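Local coordinates for protein endo-N-acetyl-beta-D-glucosaminidase (Hypocrea jecorina, PDB 4AC1) that probably cleaves N-linked glycans within their di-N-acetylchitobiose core, acting as a secreted fungal family 18 endo-beta-N-acetylglucosaminidase that deglycosylates the organism's own cellulases, at residues P24-K29 with K72-K77; C39-H42 with V48-L51; Q109-I114 with R143-P148; A198-Y203 with I239-S244; A218-T223 with G228-S233. All coordinates share one frame; numbering follows the deposited sequence.

Interaction 1: P24-K29 with K72-K77; sequences PLITEK and KQAGVK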
# COMPACT_ATOMS: atom_id res chain seq x y z
N PRO A 24 14.43 7.27 -10.13
CA PRO A 24 15.43 7.67 -9.13
C PRO A 24 15.44 6.77 -7.90
O PRO A 24 16.46 6.67 -7.23
CB PRO A 24 14.99 9.09 -8.77
CG PRO A 24 14.39 9.60 -10.05
CD PRO A 24 13.60 8.42 -10.56
N LEU A 25 14.33 6.10 -7.62
CA LEU A 25 14.25 5.18 -6.50
C LEU A 25 15.17 3.98 -6.62
O LEU A 25 15.48 3.33 -5.62
CB LEU A 25 12.80 4.70 -6.29
CG LEU A 25 11.87 5.76 -5.72
CD1 LEU A 25 10.43 5.33 -5.88
CD2 LEU A 25 12.20 6.04 -4.25
N ILE A 26 15.61 3.68 -7.85
CA ILE A 26 16.60 2.61 -8.06
C ILE A 26 17.95 3.10 -8.56
O ILE A 26 18.91 2.33 -8.54
CB ILE A 26 16.09 1.46 -9.00
CG1 ILE A 26 15.73 2.00 -10.40
CG2 ILE A 26 14.93 0.70 -8.34
CD1 ILE A 26 15.62 0.94 -11.49
N THR A 27 18.04 4.34 -9.01
CA THR A 27 19.30 4.85 -9.57
C THR A 27 20.08 5.69 -8.57
O THR A 27 21.32 5.67 -8.59
CB THR A 27 19.10 5.65 -10.87
OG1 THR A 27 18.27 6.79 -10.60
CG2 THR A 27 18.50 4.78 -11.97
N GLU A 28 19.39 6.42 -7.70
CA GLU A 28 20.09 7.21 -6.67
C GLU A 28 20.68 6.30 -5.60
O GLU A 28 20.13 5.24 -5.31
CB GLU A 28 19.16 8.27 -6.07
CG GLU A 28 18.63 9.30 -7.06
CD GLU A 28 19.68 10.31 -7.49
OE1 GLU A 28 20.60 10.60 -6.70
OE2 GLU A 28 19.56 10.82 -8.62
N LYS A 29 21.80 6.70 -5.01
CA LYS A 29 22.53 5.79 -4.13
C LYS A 29 21.86 5.60 -2.78
O LYS A 29 21.16 6.49 -2.29
CB LYS A 29 23.99 6.23 -3.94
CG LYS A 29 24.19 7.72 -3.74
CD LYS A 29 24.47 8.41 -5.06
CE LYS A 29 23.98 9.85 -5.04
NZ LYS A 29 22.50 9.91 -4.83
N LYS A 72 11.30 -3.61 -11.95
CA LYS A 72 11.34 -5.05 -11.70
C LYS A 72 12.72 -5.66 -11.98
O LYS A 72 13.19 -6.49 -11.20
CB LYS A 72 10.24 -5.77 -12.48
CG LYS A 72 8.85 -5.45 -11.93
CD LYS A 72 7.73 -6.26 -12.59
CE LYS A 72 7.30 -5.64 -13.90
NZ LYS A 72 6.04 -6.28 -14.44
N GLN A 73 13.39 -5.22 -13.05
CA GLN A 73 14.76 -5.66 -13.31
C GLN A 73 15.71 -5.39 -12.14
O GLN A 73 16.60 -6.19 -11.85
CB GLN A 73 15.30 -5.03 -14.59
CG GLN A 73 16.60 -5.66 -15.06
CD GLN A 73 17.08 -5.16 -16.42
OE1 GLN A 73 16.32 -4.57 -17.19
NE2 GLN A 73 18.36 -5.40 -16.72
N ALA A 74 15.53 -4.25 -11.47
CA ALA A 74 16.36 -3.89 -10.33
C ALA A 74 16.00 -4.67 -9.06
O ALA A 74 16.69 -4.55 -8.05
CB ALA A 74 16.30 -2.40 -10.08
N GLY A 75 14.94 -5.47 -9.11
CA GLY A 75 14.54 -6.29 -7.97
C GLY A 75 13.36 -5.78 -7.16
O GLY A 75 13.00 -6.40 -6.15
N VAL A 76 12.77 -4.67 -7.58
CA VAL A 76 11.59 -4.11 -6.93
C VAL A 76 10.36 -4.91 -7.34
O VAL A 76 10.23 -5.27 -8.51
CB VAL A 76 11.40 -2.62 -7.30
CG1 VAL A 76 10.16 -2.03 -6.62
CG2 VAL A 76 12.63 -1.82 -6.92
N LYS A 77 9.47 -5.19 -6.40
CA LYS A 77 8.19 -5.79 -6.74
C LYS A 77 7.20 -4.67 -7.04
O LYS A 77 7.01 -3.76 -6.21
CB LYS A 77 7.68 -6.67 -5.59
CG LYS A 77 8.61 -7.79 -5.15
CD LYS A 77 8.97 -8.74 -6.28
CE LYS A 77 9.95 -9.79 -5.79
NZ LYS A 77 9.72 -11.09 -6.47
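Ile26, Ala74 and Val76 make up the whole of this small apolar contact, and Ile26 contributes about half of the 107 Å² buried in it. Two of its carbons bracket the methyl of Ala74: CD1, at the end of the longer branch, lies 3.7 Å from Ala74 CB, and CG2, on the shorter branch, lies 3.8 Å from the same Ala74 CB. Ile26 CG2 also meets Val76 CG2 at 3.7 Å, so this one methyl is shared between the two partners. The first torsion of Ile26 (chi1 60°) explains the division. It sets CG1 between the backbone N and the carbonyl carbon and turns CG2 to the side of the backbone N, so that both branches face the other segment. Val76 answers with the methyl that sits beside its own backbone N.

The turn at Gly75 gives Ala74 and Val76 their common heading. Gly75 has a positive phi of 103°, and its N bonds back to Lys72 O at 2.9 Å, one of the two bonds that define a Schellman motif. No hydrogen bond or salt bridge crosses between the segments; Ile26 also touches Thr70 and Met71 of helix 62-73, and Leu36 of strand 35-42 touches Val76. An acetate ion, probably from the crystallisation liquor, lies about 4 Å from the Ile26 side chain. The Schellman motif ends helix 62-73 just before strand 77-83, and this helix-to-strand connection, packed against the short helix 24-27, lies at the N-terminal end of the barrel, following the common plan of the (beta/alpha)8 fold.

Interaction 2: C39-H42 with V48-L51; sequences CSFH and VVHL. With ZN (zinc ion), chain N; ZN (zinc ion), chain L.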
# COMPACT_ATOMS: atom_id res chain seq x y z
N CYS A 39 -0.91 3.41 -7.93
CA CYS A 39 -2.24 3.66 -7.38
C CYS A 39 -2.78 5.01 -7.86
O CYS A 39 -2.03 5.79 -8.43
CB CYS A 39 -2.18 3.62 -5.84
SG CYS A 39 -1.09 4.84 -5.05
N SER A 40 -4.07 5.30 -7.66
CA SER A 40 -5.07 4.38 -7.13
C SER A 40 -5.96 3.87 -8.25
O SER A 40 -6.55 4.65 -9.01
CB SER A 40 -5.95 5.07 -6.08
OG SER A 40 -5.17 5.50 -4.98
N PHE A 41 -6.07 2.55 -8.36
CA PHE A 41 -7.05 1.93 -9.25
C PHE A 41 -8.45 2.13 -8.67
O PHE A 41 -8.65 2.14 -7.45
CB PHE A 41 -6.74 0.45 -9.47
CG PHE A 41 -5.53 0.20 -10.34
CD1 PHE A 41 -5.66 0.10 -11.73
CD2 PHE A 41 -4.26 0.08 -9.79
CE1 PHE A 41 -4.55 -0.14 -12.54
CE2 PHE A 41 -3.14 -0.16 -10.60
CZ PHE A 41 -3.29 -0.27 -11.98
N HIS A 42 -9.41 2.33 -9.58
CA HIS A 42 -10.81 2.59 -9.25
C HIS A 42 -11.71 1.68 -10.07
O HIS A 42 -11.60 1.62 -11.30
CB HIS A 42 -11.18 4.03 -9.59
CG HIS A 42 -10.31 5.05 -8.94
ND1 HIS A 42 -10.19 5.15 -7.57
CD2 HIS A 42 -9.54 6.04 -9.46
CE1 HIS A 42 -9.36 6.14 -7.27
NE2 HIS A 42 -8.95 6.69 -8.40
N VAL A 48 -15.18 1.24 -16.85
CA VAL A 48 -13.98 0.42 -16.88
C VAL A 48 -13.06 0.86 -15.75
O VAL A 48 -13.16 1.99 -15.25
CB VAL A 48 -13.21 0.49 -18.25
CG1 VAL A 48 -14.09 -0.02 -19.38
CG2 VAL A 48 -12.70 1.92 -18.53
N VAL A 49 -12.15 -0.03 -15.36
CA VAL A 49 -11.15 0.31 -14.36
C VAL A 49 -10.37 1.55 -14.81
O VAL A 49 -9.99 1.67 -15.97
CB VAL A 49 -10.21 -0.87 -14.12
CG1 VAL A 49 -8.98 -0.47 -13.30
CG2 VAL A 49 -10.96 -2.01 -13.47
N HIS A 50 -10.19 2.48 -13.87
CA HIS A 50 -9.32 3.62 -14.07
C HIS A 50 -8.13 3.54 -13.12
O HIS A 50 -8.26 3.02 -12.00
CB HIS A 50 -10.08 4.91 -13.80
CG HIS A 50 -10.94 5.36 -14.94
ND1 HIS A 50 -11.93 4.56 -15.49
CD2 HIS A 50 -10.96 6.51 -15.65
CE1 HIS A 50 -12.52 5.21 -16.48
NE2 HIS A 50 -11.95 6.40 -16.60
N LEU A 51 -6.99 4.03 -13.57
CA LEU A 51 -5.87 4.36 -12.69
C LEU A 51 -5.95 5.87 -12.56
O LEU A 51 -5.67 6.60 -13.52
CB LEU A 51 -4.55 3.91 -13.30
CG LEU A 51 -3.29 4.31 -12.54
CD1 LEU A 51 -3.34 3.83 -11.07
CD2 LEU A 51 -2.05 3.76 -13.24
ZN ZN N . -12.87 8.43 -17.37
ZN ZN L . -12.57 7.72 -18.06
O HOH W 1 -13.66 9.31 -19.02
O HOH W 2 -10.88 8.64 -18.22
O HOH W 3 -12.94 6.69 -19.74
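His42 and His50 form the hydrogen-bonded pair of an antiparallel bridge, and their backbones satisfy one another twice. His42 N donates to His50 O at 2.8 Å, and His50 N returns a straighter bond to His42 O at 3.1 Å (163° at the hydrogen); both donors lie in the carbonyl plane of their acceptor. His50 O receives a further, weaker approach from Phe41 CA, a CA-H...O contact of 3.2 Å.

The two nitrogens of the His50 imidazole have separate duties. ND1 donates to Val48 O at 2.9 Å; that oxygen lies in the ring plane, although the donor stands 41° above the carbonyl plane. ND1 being the donor to Val48 O, NE2 is left to act as the zinc ligand, consistent with the metal bonds. Two zinc positions are modelled, 2.1 Å (chain L) and 2.4 Å (chain N) from His50 NE2. They are too close together to be filled at once, and are best read as alternative sites of one hydrated metal.

On the other face, Leu51 CD1 sits over the Phe41 ring, 4.0 Å from its centroid and 10° off the normal, a CH-pi contact, while Val49 CG1 meets the ring's edge. Just upstream in strand 35-42 the peptide before Ser40 is cis, which turns Cys39 O and Ser40 N to the same side, where the Asn52 side-chain amide bonds to both; Gln10 holds Ser40 OG. The segments form a beta hairpin in which short strand 50-51 pairs with the C-terminal end of barrel strand 35-42, carrying a zinc-binding histidine on its outer arm.

Interaction 3: Q109-I114 with R143-P148; sequences QLRDAI and RADFGP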
# COMPACT_ATOMS: atom_id res chain seq x y z
N GLN A 109 -12.71 -7.44 -14.16
CA GLN A 109 -11.96 -6.25 -14.56
C GLN A 109 -10.68 -6.06 -13.74
O GLN A 109 -9.62 -5.72 -14.28
CB GLN A 109 -12.82 -5.00 -14.43
CG GLN A 109 -13.98 -4.88 -15.43
CD GLN A 109 -14.71 -3.56 -15.26
OE1 GLN A 109 -14.63 -2.93 -14.22
NE2 GLN A 109 -15.43 -3.14 -16.29
N LEU A 110 -10.77 -6.28 -12.43
CA LEU A 110 -9.59 -6.18 -11.56
C LEU A 110 -8.55 -7.24 -11.93
O LEU A 110 -7.37 -6.93 -12.08
CB LEU A 110 -9.99 -6.27 -10.08
CG LEU A 110 -8.86 -6.18 -9.05
CD1 LEU A 110 -8.15 -4.82 -9.11
CD2 LEU A 110 -9.39 -6.46 -7.64
N ARG A 111 -9.00 -8.48 -12.08
CA ARG A 111 -8.15 -9.59 -12.47
C ARG A 111 -7.46 -9.28 -13.81
O ARG A 111 -6.25 -9.45 -13.95
CB ARG A 111 -8.98 -10.87 -12.56
CG ARG A 111 -8.24 -12.10 -13.08
CD ARG A 111 -9.19 -13.15 -13.66
NE ARG A 111 -9.92 -12.64 -14.82
CZ ARG A 111 -11.23 -12.75 -15.00
NH1 ARG A 111 -11.98 -13.40 -14.11
NH2 ARG A 111 -11.79 -12.23 -16.08
N ASP A 112 -8.25 -8.81 -14.78
CA ASP A 112 -7.73 -8.47 -16.10
C ASP A 112 -6.67 -7.38 -16.05
O ASP A 112 -5.71 -7.42 -16.80
CB ASP A 112 -8.85 -8.06 -17.06
CG ASP A 112 -9.72 -9.22 -17.51
OD1 ASP A 112 -9.37 -10.38 -17.24
OD2 ASP A 112 -10.76 -8.94 -18.14
N ALA A 113 -6.87 -6.39 -15.19
CA ALA A 113 -5.90 -5.30 -15.07
C ALA A 113 -4.59 -5.82 -14.48
O ALA A 113 -3.50 -5.47 -14.94
CB ALA A 113 -6.47 -4.18 -14.23
N ILE A 114 -4.69 -6.68 -13.46
CA ILE A 114 -3.51 -7.28 -12.89
C ILE A 114 -2.69 -8.04 -13.95
O ILE A 114 -1.45 -7.92 -14.00
CB ILE A 114 -3.89 -8.21 -11.72
CG1 ILE A 114 -4.41 -7.38 -10.54
CG2 ILE A 114 -2.70 -9.07 -11.31
CD1 ILE A 114 -5.23 -8.18 -9.54
N ARG A 143 -6.37 -14.95 -4.27
CA ARG A 143 -5.42 -15.99 -3.91
C ARG A 143 -5.62 -17.23 -4.79
O ARG A 143 -4.66 -17.86 -5.24
CB ARG A 143 -5.58 -16.32 -2.41
CG ARG A 143 -4.47 -17.15 -1.78
CD ARG A 143 -3.08 -16.64 -2.14
NE ARG A 143 -2.67 -15.45 -1.39
CZ ARG A 143 -1.63 -14.71 -1.75
NH1 ARG A 143 -0.95 -15.04 -2.84
NH2 ARG A 143 -1.27 -13.65 -1.05
N ALA A 144 -6.88 -17.59 -5.01
CA ALA A 144 -7.22 -18.73 -5.85
C ALA A 144 -6.74 -18.54 -7.30
O ALA A 144 -6.14 -19.44 -7.87
CB ALA A 144 -8.73 -19.03 -5.81
N ASP A 145 -7.00 -17.36 -7.86
CA ASP A 145 -6.68 -17.11 -9.26
C ASP A 145 -5.21 -16.83 -9.56
O ASP A 145 -4.71 -17.18 -10.63
CB ASP A 145 -7.50 -15.94 -9.80
CG ASP A 145 -8.98 -16.26 -9.90
OD1 ASP A 145 -9.38 -17.42 -9.68
OD2 ASP A 145 -9.75 -15.34 -10.22
N PHE A 146 -4.52 -16.19 -8.62
CA PHE A 146 -3.16 -15.72 -8.88
C PHE A 146 -2.05 -16.53 -8.20
O PHE A 146 -0.87 -16.26 -8.44
CB PHE A 146 -3.02 -14.22 -8.59
CG PHE A 146 -3.72 -13.36 -9.60
CD1 PHE A 146 -3.14 -13.10 -10.83
CD2 PHE A 146 -4.97 -12.85 -9.33
CE1 PHE A 146 -3.80 -12.32 -11.77
CE2 PHE A 146 -5.63 -12.07 -10.26
CZ PHE A 146 -5.05 -11.81 -11.49
N GLY A 147 -2.41 -17.51 -7.38
CA GLY A 147 -1.40 -18.35 -6.75
C GLY A 147 -0.85 -17.81 -5.45
O GLY A 147 -1.15 -16.67 -5.02
N PRO A 148 -0.03 -18.62 -4.78
CA PRO A 148 0.41 -18.33 -3.43
C PRO A 148 1.48 -17.24 -3.36
O PRO A 148 1.69 -16.69 -2.29
CB PRO A 148 0.98 -19.67 -2.94
CG PRO A 148 1.36 -20.39 -4.20
CD PRO A 148 0.33 -19.99 -5.19
O HOH W 4 -11.21 -15.60 -12.54
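Arg111 reaches across to Phe146 and Asp145, and its side chain can be followed atom by atom. CB just touches the ring tip, 4.2 Å from Phe146 CZ. CG comes closer, 3.6 Å from the same Phe146 CZ, placed there because it lies anti to the backbone N (chi1 175°), pointing the chain across the aromatic end. CD then passes 4.1 Å from Asp145 OD2. A bend at chi3 (63°) turns the guanidinium back toward its own helix, where its edge faces Asp112: NH2 donates to Asp112 OD1 at 3.3 Å as part of a salt bridge, helped by a weak bond from NE. The remaining nitrogen, NH1, donates a hydrogen bond to water 4 at 2.8 Å, and the water donates in turn to Asp145 OD2, also at 2.8 Å. The charge pair between the helices is therefore water-mediated, the charged groups themselves not being in contact.

Beneath the arginine, Phe146 is the most covered residue. Its CE1 meets Ile114 CG2 at 3.5 Å, and the ring tip lies between this branch and the Arg111 methylenes, with Arg111 CA in the ring plane at the edge. No direct hydrogen bond crosses.

Asp145 has further partners nearby, Tyr107 by hydrogen bond and Arg141 by salt bridge, which also bind OD2, so that this oxygen is shared between them and the water. Helices 100-116 and 132-146 thus pack side by side on the outside of the barrel, and Phe146, at the end of the latter, also stacks with Phe150, just before strand 151-154.

Interaction 4: A198-Y203 with I239-S244; sequences ADTSDY and IVSLVS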
# COMPACT_ATOMS: atom_id res chain seq x y z
N ALA A 198 5.44 7.93 16.77
CA ALA A 198 6.31 8.78 17.63
C ALA A 198 6.81 8.04 18.88
O ALA A 198 7.79 8.46 19.50
CB ALA A 198 5.61 10.09 18.01
N ASP A 199 6.12 6.96 19.27
CA ASP A 199 6.64 5.99 20.24
C ASP A 199 6.16 4.60 19.86
O ASP A 199 5.39 4.43 18.90
CB ASP A 199 6.29 6.37 21.70
CG ASP A 199 4.79 6.40 21.97
OD1 ASP A 199 4.03 5.55 21.46
OD2 ASP A 199 4.38 7.28 22.77
N THR A 200 6.60 3.59 20.60
CA THR A 200 6.29 2.21 20.27
C THR A 200 4.90 1.73 20.67
O THR A 200 4.52 0.61 20.34
CB THR A 200 7.28 1.26 20.96
OG1 THR A 200 7.19 1.44 22.38
CG2 THR A 200 8.69 1.51 20.50
N SER A 201 4.15 2.56 21.41
CA SER A 201 2.95 2.05 22.08
C SER A 201 1.90 1.48 21.13
O SER A 201 1.36 0.39 21.37
CB SER A 201 2.35 3.09 23.03
OG SER A 201 1.91 4.24 22.33
N ASP A 202 1.63 2.20 20.04
CA ASP A 202 0.61 1.72 19.09
C ASP A 202 1.02 0.43 18.37
O ASP A 202 0.24 -0.53 18.32
CB ASP A 202 0.25 2.83 18.09
CG ASP A 202 -0.45 4.02 18.76
OD1 ASP A 202 -0.81 3.92 19.96
OD2 ASP A 202 -0.65 5.07 18.12
N TYR A 203 2.24 0.40 17.84
CA TYR A 203 2.76 -0.79 17.18
C TYR A 203 2.72 -1.98 18.15
O TYR A 203 2.27 -3.08 17.78
CB TYR A 203 4.18 -0.53 16.65
CG TYR A 203 4.68 -1.53 15.63
CD1 TYR A 203 5.13 -2.79 16.02
CD2 TYR A 203 4.70 -1.21 14.27
CE1 TYR A 203 5.58 -3.71 15.08
CE2 TYR A 203 5.16 -2.13 13.33
CZ TYR A 203 5.61 -3.36 13.75
OH TYR A 203 6.06 -4.31 12.86
N ILE A 239 11.65 2.96 15.63
CA ILE A 239 12.02 1.71 14.96
C ILE A 239 13.19 1.01 15.66
O ILE A 239 13.17 -0.22 15.80
CB ILE A 239 12.25 1.93 13.46
CG1 ILE A 239 10.90 2.15 12.77
CG2 ILE A 239 13.01 0.75 12.83
CD1 ILE A 239 10.99 2.53 11.29
N VAL A 240 14.19 1.77 16.10
CA VAL A 240 15.29 1.21 16.91
C VAL A 240 14.72 0.40 18.09
O VAL A 240 15.13 -0.73 18.35
CB VAL A 240 16.31 2.29 17.38
CG1 VAL A 240 17.30 1.70 18.39
CG2 VAL A 240 17.06 2.85 16.20
N SER A 241 13.76 1.00 18.80
CA SER A 241 13.14 0.33 19.94
C SER A 241 12.36 -0.92 19.52
O SER A 241 12.47 -1.97 20.15
CB SER A 241 12.25 1.30 20.70
OG SER A 241 11.65 0.67 21.81
N LEU A 242 11.55 -0.81 18.46
CA LEU A 242 10.79 -1.96 17.97
C LEU A 242 11.68 -3.13 17.58
O LEU A 242 11.38 -4.27 17.94
CB LEU A 242 9.90 -1.56 16.78
CG LEU A 242 8.78 -0.56 17.10
CD1 LEU A 242 8.10 -0.13 15.82
CD2 LEU A 242 7.78 -1.15 18.07
N VAL A 243 12.76 -2.85 16.84
CA VAL A 243 13.70 -3.88 16.41
C VAL A 243 14.35 -4.57 17.63
O VAL A 243 14.57 -5.78 17.61
CB VAL A 243 14.74 -3.27 15.42
CG1 VAL A 243 15.96 -4.18 15.22
CG2 VAL A 243 14.05 -2.99 14.08
N SER A 244 14.62 -3.80 18.68
CA SER A 244 15.17 -4.39 19.92
C SER A 244 14.20 -5.39 20.57
O SER A 244 14.62 -6.35 21.23
CB SER A 244 15.60 -3.31 20.91
OG SER A 244 14.52 -2.81 21.66
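Thr200 and Leu242 bring the backbones closest, with Thr200 CA 6.6 Å from Leu242 CA, where two outer helices of the (beta/alpha)8 barrel pack together. Residues 239-244 are regular helix, in which Val243 N bonds back to Ile239 O and Ser244 N to Val240 O. Residues 198-203 instead wind from a loop into helix 201-208. That entry is capped: Asp199 OD1 accepts from Ser201 N at 3.0 Å, and in one of two conformers of Ser201 it accepts from the hydroxyl OG as well. The cap sets the carboxylate over the start of the helix, where the helix N-terminus would be expected to favour its negative charge.

No hydrogen bond joins the segments, and methyl groups carry the contact. Thr200 CG2 lies beside its own backbone N and points into the other helix, against Ser241 and Leu242. Leu242 is the most covered residue, its two methyls serving different surfaces: CD2 lies between Thr200 CG2 and Tyr203 CD1, 3.7 Å from each, while CD1 covers the aromatic ring. Tyr203 runs inward, its CG anti to the backbone N (chi1 -164°), and its hydroxyl is hydrogen-bonded to Val216 O at the start of the adjoining barrel strand. Ile249 touches both Tyr203 and Leu242. The CH-pi contact is off-centre, with Leu242 CD1 3.9 Å from the centroid of the Tyr203 ring and 20° off its normal.

Interaction 5: A218-T223 with G228-S233; sequences AGQLTT and GWIPTS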
# COMPACT_ATOMS: atom_id res chain seq x y z
N ALA A 218 4.89 -0.22 9.08
CA ALA A 218 4.63 1.11 9.64
C ALA A 218 4.45 2.17 8.56
O ALA A 218 5.42 2.65 7.97
CB ALA A 218 5.74 1.50 10.58
N GLY A 219 3.19 2.52 8.31
CA GLY A 219 2.87 3.53 7.33
C GLY A 219 3.10 4.93 7.82
O GLY A 219 2.76 5.25 8.97
N GLN A 220 3.63 5.75 6.93
CA GLN A 220 4.02 7.14 7.23
C GLN A 220 3.64 8.09 6.11
O GLN A 220 3.82 7.79 4.92
CB GLN A 220 5.54 7.21 7.41
CG GLN A 220 6.04 6.51 8.66
CD GLN A 220 5.75 7.32 9.90
OE1 GLN A 220 6.51 8.21 10.25
NE2 GLN A 220 4.63 7.02 10.56
N LEU A 221 3.12 9.25 6.49
CA LEU A 221 3.04 10.35 5.55
C LEU A 221 4.46 10.83 5.22
O LEU A 221 5.30 10.95 6.11
CB LEU A 221 2.22 11.51 6.13
CG LEU A 221 0.73 11.26 6.35
CD1 LEU A 221 0.10 12.49 7.00
CD2 LEU A 221 0.01 10.93 5.06
N THR A 222 4.72 11.11 3.95
CA THR A 222 6.04 11.60 3.55
C THR A 222 6.16 13.12 3.67
O THR A 222 7.27 13.67 3.60
CB THR A 222 6.38 11.19 2.12
OG1 THR A 222 5.40 11.75 1.23
CG2 THR A 222 6.42 9.66 1.97
N THR A 223 5.02 13.78 3.86
CA THR A 223 4.98 15.25 4.03
C THR A 223 3.95 15.56 5.11
O THR A 223 3.11 14.71 5.42
CB THR A 223 4.49 15.99 2.76
OG1 THR A 223 3.08 15.77 2.61
CG2 THR A 223 5.22 15.53 1.51
N GLY A 228 -0.80 13.91 11.36
CA GLY A 228 -0.02 12.83 11.90
C GLY A 228 1.37 12.61 11.29
O GLY A 228 1.99 11.60 11.57
N TRP A 229 1.87 13.55 10.49
CA TRP A 229 3.27 13.48 10.05
C TRP A 229 4.22 13.63 11.23
O TRP A 229 3.97 14.43 12.13
CB TRP A 229 3.57 14.55 8.99
CG TRP A 229 5.02 14.64 8.56
CD1 TRP A 229 5.61 14.00 7.50
CD2 TRP A 229 6.05 15.43 9.17
NE1 TRP A 229 6.93 14.34 7.42
CE2 TRP A 229 7.24 15.22 8.42
CE3 TRP A 229 6.08 16.30 10.27
CZ2 TRP A 229 8.44 15.84 8.75
CZ3 TRP A 229 7.29 16.92 10.59
CH2 TRP A 229 8.45 16.69 9.83
N ILE A 230 5.31 12.86 11.22
CA ILE A 230 6.39 13.03 12.19
C ILE A 230 7.73 13.06 11.47
O ILE A 230 7.87 12.45 10.40
CB ILE A 230 6.37 11.92 13.28
CG1 ILE A 230 6.71 10.54 12.68
CG2 ILE A 230 5.02 11.91 14.02
CD1 ILE A 230 6.87 9.44 13.71
N PRO A 231 8.73 13.74 12.05
CA PRO A 231 10.07 13.74 11.47
C PRO A 231 10.63 12.32 11.37
O PRO A 231 10.34 11.48 12.23
CB PRO A 231 10.90 14.56 12.48
CG PRO A 231 9.93 15.30 13.30
CD PRO A 231 8.66 14.54 13.29
N THR A 232 11.45 12.07 10.36
CA THR A 232 12.11 10.78 10.21
C THR A 232 12.99 10.41 11.41
O THR A 232 13.15 9.23 11.72
CB THR A 232 12.89 10.64 8.87
OG1 THR A 232 13.81 11.73 8.74
CG2 THR A 232 11.92 10.63 7.69
N SER A 233 13.55 11.42 12.08
CA SER A 233 14.33 11.18 13.29
C SER A 233 13.47 10.54 14.39
O SER A 233 13.95 9.69 15.14
CB SER A 233 14.95 12.49 13.80
OG SER A 233 13.94 13.42 14.13
O HOH W 5 5.26 10.77 9.00
O HOH W 6 8.45 9.94 9.24
O HOH W 7 2.83 9.65 9.34
O HOH W 8 9.01 12.97 5.75
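Trp229 turns its indole toward the backbone of Thr223 and Thr222, meeting it obliquely. Its CG stands anti to the backbone N (chi1 175°), and the pyrrole side leads: CD1 lies 3.3 Å from Thr223 C. Pro231 N, two residues on, lies over one face of the indole, offset toward its rim. The ring nitrogen is satisfied through water 8, which lies in the ring plane, accepts from Trp229 NE1 at 3.0 Å and donates to Thr222 O at 2.9 Å.

A second pair, Gln220 and Ile230, cross at about a right angle. Gln220 bends at chi2 (-75°), so that NE2 folds back to its neighbour's carbonyl, Gly219 O, at 3.0 Å, while OE1 lies against Ile230 CG1 at 3.4 Å. Leu221 CB packs loosely on Trp229 CB.

No direct hydrogen bond crosses the contact; waters fill that role. Water 7 accepts a hydrogen bond from Leu221 N and lies by Gly228 O. Water 5 accepts from Ile230 N at 3.0 Å and sits 2.9 Å from Leu221 O, and water 6 lies between Gln220 OE1 and Ile230 O; all three have more acceptors near them than protons to give.

The segments flank a water-lined loop of the beta-alpha-beta unit, leading from strand 216-221 to helix 232-246 at the C-terminal end of the barrel, where family 18 enzymes carry their active site.

Overall arrangement
All five contacts belong to one (beta/alpha)8 barrel. Interaction 2 is the most buried, adding a hairpin to a barrel strand, and it alone has direct hydrogen bonds between its segments. Interactions 1, 3 and 4 lie further out and rely on apolar side chains around helices, with interaction 3 adding a water-bridged charge pair; interaction 5, at a strand-to-helix loop, replaces direct bonds with water. Interactions 4 and 5 both use helix 232-246 and touch where Ala198 N meets Ile230 CD1 at 3.7 Å. Interactions 2 and 3 touch as well, through Val49 CG2 and Gln109 CB at 3.7 Å, on the far side of the chain's centre; interaction 1 touches none of the others.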